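Local coordinates for protein alpha-L-rhamnosidase (Streptomyces avermitilis, PDB 3W5M) that hydrolyses terminal non-reducing alpha-L-rhamnose residues from alpha-L-rhamnosides such as citrus flavonoids and gum arabic, and carries a calcium-dependent rhamnose-binding module, at residues A155-V163 with W257-W268. Numbering follows the deposited sequence. Where two conformers were deposited one is given.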
# COMPACT_ATOMS: atom_id res chain seq x y z
N ALA A 155 6.75 -32.83 29.69
CA ALA A 155 5.68 -33.76 29.95
C ALA A 155 4.33 -33.05 29.91
O ALA A 155 4.27 -31.81 29.82
CB ALA A 155 5.90 -34.44 31.29
N THR A 156 3.27 -33.85 29.93
CA THR A 156 1.89 -33.35 30.07
C THR A 156 1.45 -33.46 31.52
O THR A 156 1.78 -34.44 32.20
CB THR A 156 0.96 -34.14 29.13
OG1 THR A 156 1.44 -33.98 27.80
CG2 THR A 156 -0.53 -33.66 29.20
N ARG A 157 0.74 -32.44 32.01
CA ARG A 157 0.12 -32.47 33.35
C ARG A 157 -1.37 -32.16 33.20
O ARG A 157 -1.78 -31.56 32.20
CB ARG A 157 0.80 -31.50 34.30
CG ARG A 157 2.30 -31.77 34.44
CD ARG A 157 2.55 -33.05 35.20
NE ARG A 157 3.97 -33.35 35.40
CZ ARG A 157 4.62 -34.40 34.88
NH1 ARG A 157 4.00 -35.26 34.07
NH2 ARG A 157 5.92 -34.60 35.18
N TRP A 158 -2.16 -32.62 34.16
CA TRP A 158 -3.62 -32.51 34.08
C TRP A 158 -4.13 -31.73 35.29
O TRP A 158 -3.57 -31.85 36.40
CB TRP A 158 -4.22 -33.93 34.03
CG TRP A 158 -3.84 -34.67 32.76
CD1 TRP A 158 -4.55 -34.71 31.60
CD2 TRP A 158 -2.65 -35.45 32.54
NE1 TRP A 158 -3.88 -35.46 30.66
CE2 TRP A 158 -2.71 -35.92 31.21
CE3 TRP A 158 -1.53 -35.79 33.33
CZ2 TRP A 158 -1.71 -36.73 30.65
CZ3 TRP A 158 -0.53 -36.57 32.78
CH2 TRP A 158 -0.62 -37.03 31.44
N PHE A 159 -5.20 -30.95 35.09
CA PHE A 159 -5.71 -30.02 36.09
C PHE A 159 -7.22 -30.01 36.07
O PHE A 159 -7.82 -30.04 34.98
CB PHE A 159 -5.25 -28.60 35.78
CG PHE A 159 -3.74 -28.47 35.70
CD1 PHE A 159 -3.10 -28.84 34.53
CD2 PHE A 159 -2.98 -28.08 36.81
CE1 PHE A 159 -1.70 -28.78 34.43
CE2 PHE A 159 -1.59 -28.01 36.70
CZ PHE A 159 -0.96 -28.36 35.53
N ARG A 160 -7.80 -29.92 37.27
CA ARG A 160 -9.24 -29.80 37.44
C ARG A 160 -9.61 -28.77 38.47
O ARG A 160 -8.88 -28.57 39.46
CB ARG A 160 -9.82 -31.15 37.92
CG ARG A 160 -9.95 -32.22 36.84
CD ARG A 160 -10.45 -33.56 37.39
NE ARG A 160 -11.66 -33.44 38.21
CZ ARG A 160 -12.90 -33.53 37.74
NH1 ARG A 160 -13.11 -33.75 36.45
NH2 ARG A 160 -13.94 -33.43 38.57
N ARG A 161 -10.77 -28.14 38.26
CA ARG A 161 -11.36 -27.29 39.29
C ARG A 161 -12.86 -27.25 39.11
O ARG A 161 -13.38 -27.08 38.01
CB ARG A 161 -10.80 -25.86 39.30
CG ARG A 161 -11.25 -25.06 40.52
CD ARG A 161 -10.61 -23.69 40.62
NE ARG A 161 -11.29 -22.88 41.63
CZ ARG A 161 -10.92 -21.64 41.95
NH1 ARG A 161 -9.88 -21.08 41.36
NH2 ARG A 161 -11.60 -20.99 42.88
N THR A 162 -13.55 -27.46 40.21
CA THR A 162 -15.01 -27.29 40.22
C THR A 162 -15.32 -26.01 40.95
O THR A 162 -14.92 -25.85 42.11
CB THR A 162 -15.72 -28.49 40.89
OG1 THR A 162 -15.43 -29.66 40.13
CG2 THR A 162 -17.24 -28.25 40.93
N VAL A 163 -16.03 -25.10 40.27
CA VAL A 163 -16.38 -23.77 40.80
C VAL A 163 -17.88 -23.51 40.76
O VAL A 163 -18.56 -23.91 39.81
CB VAL A 163 -15.68 -22.63 40.03
CG1 VAL A 163 -14.24 -22.51 40.49
CG2 VAL A 163 -15.77 -22.80 38.51
N TRP A 257 -6.92 -25.28 42.32
CA TRP A 257 -7.03 -26.30 41.28
C TRP A 257 -6.31 -27.54 41.76
O TRP A 257 -5.31 -27.43 42.47
CB TRP A 257 -6.37 -25.86 39.97
CG TRP A 257 -7.14 -24.80 39.22
CD1 TRP A 257 -7.38 -23.50 39.62
CD2 TRP A 257 -7.74 -24.94 37.94
NE1 TRP A 257 -8.09 -22.84 38.65
CE2 TRP A 257 -8.33 -23.71 37.61
CE3 TRP A 257 -7.84 -26.01 37.03
CZ2 TRP A 257 -9.04 -23.51 36.40
CZ3 TRP A 257 -8.54 -25.81 35.82
CH2 TRP A 257 -9.13 -24.57 35.53
N LYS A 258 -6.81 -28.69 41.35
CA LYS A 258 -6.13 -29.97 41.61
C LYS A 258 -5.31 -30.32 40.39
O LYS A 258 -5.71 -29.99 39.27
CB LYS A 258 -7.15 -31.09 41.88
CG LYS A 258 -7.92 -30.97 43.17
CD LYS A 258 -6.99 -31.07 44.38
CE LYS A 258 -7.71 -31.57 45.63
NZ LYS A 258 -7.81 -33.05 45.70
N SER A 259 -4.18 -31.00 40.59
CA SER A 259 -3.34 -31.42 39.49
C SER A 259 -2.86 -32.86 39.63
O SER A 259 -2.77 -33.37 40.74
CB SER A 259 -2.13 -30.49 39.34
OG SER A 259 -1.37 -30.91 38.20
N THR A 260 -2.56 -33.51 38.50
CA THR A 260 -1.92 -34.83 38.56
C THR A 260 -0.84 -34.98 37.51
O THR A 260 -0.91 -34.34 36.47
CB THR A 260 -2.92 -36.00 38.45
OG1 THR A 260 -2.26 -37.22 38.81
CG2 THR A 260 -3.51 -36.10 37.03
N ASP A 261 0.15 -35.83 37.81
CA ASP A 261 1.24 -36.15 36.88
C ASP A 261 1.19 -37.54 36.24
O ASP A 261 2.16 -37.95 35.60
CB ASP A 261 2.61 -35.94 37.56
CG ASP A 261 2.83 -36.85 38.79
OD1 ASP A 261 1.88 -37.49 39.29
OD2 ASP A 261 3.99 -36.91 39.30
N HIS A 262 0.09 -38.28 36.42
CA HIS A 262 -0.09 -39.58 35.74
C HIS A 262 -1.35 -39.44 34.92
O HIS A 262 -2.38 -38.99 35.46
CB HIS A 262 -0.27 -40.73 36.74
CG HIS A 262 0.84 -40.84 37.74
ND1 HIS A 262 2.10 -41.29 37.39
CD2 HIS A 262 0.89 -40.55 39.06
CE1 HIS A 262 2.88 -41.27 38.46
NE2 HIS A 262 2.17 -40.82 39.48
N GLU A 263 -1.27 -39.81 33.64
CA GLU A 263 -2.43 -39.75 32.77
C GLU A 263 -3.70 -40.31 33.44
O GLU A 263 -3.73 -41.48 33.84
CB GLU A 263 -2.17 -40.45 31.45
CG GLU A 263 -3.30 -40.18 30.47
CD GLU A 263 -3.16 -40.93 29.18
OE1 GLU A 263 -2.01 -41.25 28.81
OE2 GLU A 263 -4.20 -41.20 28.53
N PRO A 264 -4.75 -39.47 33.59
CA PRO A 264 -5.93 -39.98 34.29
C PRO A 264 -6.83 -40.90 33.43
O PRO A 264 -6.71 -40.92 32.20
CB PRO A 264 -6.69 -38.71 34.70
CG PRO A 264 -6.21 -37.65 33.76
CD PRO A 264 -4.82 -38.02 33.32
N ALA A 265 -7.70 -41.64 34.10
CA ALA A 265 -8.71 -42.50 33.48
C ALA A 265 -9.64 -41.67 32.61
O ALA A 265 -9.80 -40.47 32.81
CB ALA A 265 -9.51 -43.22 34.57
N ASP A 266 -10.29 -42.27 31.62
CA ASP A 266 -11.20 -41.39 30.92
C ASP A 266 -12.43 -41.03 31.75
O ASP A 266 -12.82 -41.77 32.67
CB ASP A 266 -11.49 -41.75 29.46
CG ASP A 266 -11.48 -40.50 28.58
OD1 ASP A 266 -12.27 -39.55 28.85
OD2 ASP A 266 -10.64 -40.43 27.65
N GLY A 267 -12.96 -39.84 31.48
CA GLY A 267 -13.96 -39.22 32.33
C GLY A 267 -13.35 -38.06 33.08
O GLY A 267 -14.07 -37.28 33.68
N TRP A 268 -12.03 -37.93 33.02
CA TRP A 268 -11.32 -36.96 33.88
C TRP A 268 -11.71 -35.52 33.63
O TRP A 268 -11.41 -34.65 34.47
CB TRP A 268 -9.78 -37.10 33.78
CG TRP A 268 -9.21 -36.55 32.52
CD1 TRP A 268 -9.08 -37.21 31.33
CD2 TRP A 268 -8.68 -35.22 32.30
NE1 TRP A 268 -8.50 -36.38 30.40
CE2 TRP A 268 -8.27 -35.15 30.96
CE3 TRP A 268 -8.55 -34.07 33.11
CZ2 TRP A 268 -7.70 -34.00 30.39
CZ3 TRP A 268 -7.99 -32.90 32.53
CH2 TRP A 268 -7.57 -32.89 31.19
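Trp-158 lies against Pro-264 and Glu-263, an example of one indole joining a returning loop to a sheet. Pro-264 CD sits 3.4 Å from the centroid of its five-membered ring and Glu-263 CA lies over the six-membered ring, both on one face, while Thr-156 CG2 covers the other. The edge of the Trp-158 indole points at the face of Trp-268 in a T-shaped stack, planes at 85°, with Trp-158 CD1 3.4 Å from Trp-268 CZ2. Were Trp-158 an alanine, Glu-263 and Pro-264 would probably be left over a gap and the Trp-268 indole would lose the edge set against it. Arg-160, bent at chi3 (50°), turns NH1 to Trp-268 O at 2.8 Å, well above that carbonyl's plane; NH1 also hydrogen-bonds Glu-270 O, and NE forms a salt bridge with Asp-275. In the beta-sandwich of CBM67, strand 258-260 is the edge strand pairing antiparallel with 156-163, whose other side joins 218-227. On the face bearing Phe-159, a chi1 of -177° swings Ser-259 OG away from its own N to hydrogen-bond Trp-158 O at 3.0 Å; Thr-260 N reaches that oxygen from the opposite side of the carbonyl plane. The same hydroxyl oxygen lies over the Phe-159 ring. Farther along, Arg-161 sets CB over the centre of the Trp-257 indole, whose NE1 hydrogen-bonds to Phe-252 O.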